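Local atomic coordinates of inactive glucansucrase (Lactobacillus reuteri, PDB entry 5JBD), a protein that is an inactive glucansucrase of glycosyl hydrolase family 70, built around a TIM-barrel-type core. Residues 402-407 with 412-417. Residues are numbered along the deposited sequence; the frame is centred on the assembly and turned at random.
Sequences LIIKDH and DIMGSA
Ile413 reaches from the loop that follows helix 392-406 back onto the last turn of that helix, packing against Ile403, Ile404 and His407. From CB of Ile413 the short branch, CG2, comes to 4.2 Å from CG1 of Ile404. The longer branch is extended, with CG1 anti to the backbone N (chi1 -166°), and this carries it toward the helix: CG1 of Ile413 lies 4.0 Å from CG2 of Ile403, and its CD1 packs tightly on that same methyl at 3.5 Å. CD1 of Ile413 also touches both CB and the carbonyl O of His407 (3.4 Å each), where the chain leaves helical geometry. Isoleucine suits this place because its two branches touch successive residues of the helix, whose beta-branched Ile403 and Ile404 offer an apolar surface. Met414, unbranched and bent at chi2 and chi3, can fold CE to 3.7 Å from Ile403 CG2 while its CG meets CD1 of Ile404. The type I turn from Asp412 to Gly415 presents both side chains; Asp412 O accepts from Gly415 N and Ala417 N. Tyr422 of helix 420-434 touches both Ile403 and His407. With no hydrogen bond between the segments, apolar contact presumably repays the cost of burying His407 O, which has no polar partner in the model.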
loop_
_atom_site.group_PDB
_atom_site.type_symbol
_atom_site.label_atom_id
_atom_site.label_comp_id
_atom_site.label_asym_id
_atom_site.label_seq_id
_atom_site.Cartn_x
_atom_site.Cartn_y
_atom_site.Cartn_z
ATOM N N LEU A 402 -15.763 -4.595 -9.650
ATOM C CA LEU A 402 -16.654 -3.991 -10.640
ATOM C C LEU A 402 -15.959 -3.807 -12.004
ATOM O O LEU A 402 -16.566 -4.084 -13.037
ATOM C CB LEU A 402 -17.211 -2.673 -10.091
ATOM C CG LEU A 402 -18.412 -1.947 -10.704
ATOM C CD1 LEU A 402 -19.521 -2.893 -11.141
ATOM C CD2 LEU A 402 -18.940 -0.929 -9.696
ATOM N N ILE A 403 -14.689 -3.395 -12.007
ATOM C CA ILE A 403 -13.904 -3.284 -13.252
ATOM C C ILE A 403 -13.791 -4.650 -13.941
ATOM O O ILE A 403 -14.024 -4.767 -15.151
ATOM C CB ILE A 403 -12.489 -2.690 -13.009
ATOM C CG1 ILE A 403 -12.581 -1.200 -12.656
ATOM C CG2 ILE A 403 -11.593 -2.855 -14.235
ATOM C CD1 ILE A 403 -11.275 -0.583 -12.176
ATOM N N ILE A 404 -13.427 -5.666 -13.168
ATOM C CA ILE A 404 -13.250 -7.022 -13.694
ATOM C C ILE A 404 -14.565 -7.544 -14.272
ATOM O O ILE A 404 -14.574 -8.113 -15.367
ATOM C CB ILE A 404 -12.692 -7.999 -12.619
ATOM C CG1 ILE A 404 -11.243 -7.620 -12.248
ATOM C CG2 ILE A 404 -12.727 -9.459 -13.111
ATOM C CD1 ILE A 404 -10.811 -8.140 -10.890
ATOM N N LYS A 405 -15.662 -7.322 -13.557
ATOM C CA LYS A 405 -16.987 -7.723 -14.035
ATOM C C LYS A 405 -17.388 -6.991 -15.323
ATOM O O LYS A 405 -17.906 -7.611 -16.259
ATOM C CB LYS A 405 -18.059 -7.495 -12.966
ATOM C CG LYS A 405 -19.463 -7.841 -13.446
ATOM C CD LYS A 405 -20.463 -8.057 -12.323
ATOM C CE LYS A 405 -21.706 -8.772 -12.842
ATOM N NZ LYS A 405 -22.952 -8.184 -12.285
ATOM N N ASP A 406 -17.171 -5.680 -15.348
ATOM C CA ASP A 406 -17.505 -4.848 -16.516
ATOM C C ASP A 406 -16.680 -5.160 -17.761
ATOM O O ASP A 406 -17.109 -4.834 -18.859
ATOM C CB ASP A 406 -17.308 -3.356 -16.196
ATOM C CG ASP A 406 -18.329 -2.810 -15.222
ATOM O OD1 ASP A 406 -19.407 -3.403 -15.054
ATOM O OD2 ASP A 406 -18.043 -1.747 -14.633
ATOM N N HIS A 407 -15.486 -5.734 -17.596
ATOM C CA HIS A 407 -14.561 -5.933 -18.708
ATOM C C HIS A 407 -13.864 -7.288 -18.665
ATOM O O HIS A 407 -12.619 -7.381 -18.652
ATOM C CB HIS A 407 -13.548 -4.788 -18.718
ATOM C CG HIS A 407 -14.163 -3.443 -18.935
ATOM N ND1 HIS A 407 -14.414 -2.566 -17.901
ATOM C CD2 HIS A 407 -14.594 -2.832 -20.062
ATOM C CE1 HIS A 407 -14.963 -1.468 -18.384
ATOM N NE2 HIS A 407 -15.084 -1.604 -19.693
ATOM N N ASP A 412 -5.259 -9.593 -18.279
ATOM C CA ASP A 412 -4.289 -8.599 -17.773
ATOM C C ASP A 412 -4.933 -7.231 -17.443
ATOM O O ASP A 412 -4.252 -6.208 -17.329
ATOM C CB ASP A 412 -3.058 -8.509 -18.725
ATOM C CG ASP A 412 -3.460 -8.324 -20.189
ATOM O OD1 ASP A 412 -4.653 -8.523 -20.520
ATOM O OD2 ASP A 412 -2.580 -7.995 -21.010
ATOM N N ILE A 413 -6.251 -7.225 -17.266
ATOM C CA ILE A 413 -7.001 -6.031 -16.851
ATOM C C ILE A 413 -6.526 -5.354 -15.554
ATOM O O ILE A 413 -6.699 -4.146 -15.411
ATOM C CB ILE A 413 -8.521 -6.333 -16.771
ATOM C CG1 ILE A 413 -9.316 -5.026 -16.673
ATOM C CG2 ILE A 413 -8.829 -7.289 -15.615
ATOM C CD1 ILE A 413 -10.808 -5.200 -16.706
ATOM N N MET A 414 -5.979 -6.124 -14.611
ATOM C CA MET A 414 -5.412 -5.563 -13.374
ATOM C C MET A 414 -3.905 -5.306 -13.477
ATOM O O MET A 414 -3.315 -4.781 -12.536
ATOM C CB MET A 414 -5.718 -6.462 -12.162
ATOM C CG MET A 414 -7.172 -6.439 -11.726
ATOM S SD MET A 414 -7.688 -4.883 -10.967
ATOM C CE MET A 414 -8.856 -4.242 -12.178
ATOM N N GLY A 415 -3.295 -5.675 -14.609
ATOM C CA GLY A 415 -1.905 -5.346 -14.916
ATOM C C GLY A 415 -1.840 -4.296 -16.021
ATOM O O GLY A 415 -2.506 -3.254 -15.949
ATOM N N SER A 416 -1.060 -4.588 -17.059
ATOM C CA SER A 416 -0.739 -3.602 -18.104
ATOM C C SER A 416 -1.924 -3.161 -18.984
ATOM O O SER A 416 -1.838 -2.123 -19.636
ATOM C CB SER A 416 0.401 -4.121 -18.979
ATOM O OG SER A 416 0.018 -5.276 -19.676
ATOM N N ALA A 417 -3.027 -3.915 -18.986
ATOM C CA ALA A 417 -4.234 -3.527 -19.744
ATOM C C ALA A 417 -5.248 -2.713 -18.918
ATOM O O ALA A 417 -6.339 -2.402 -19.409
ATOM C CB ALA A 417 -4.897 -4.762 -20.347
#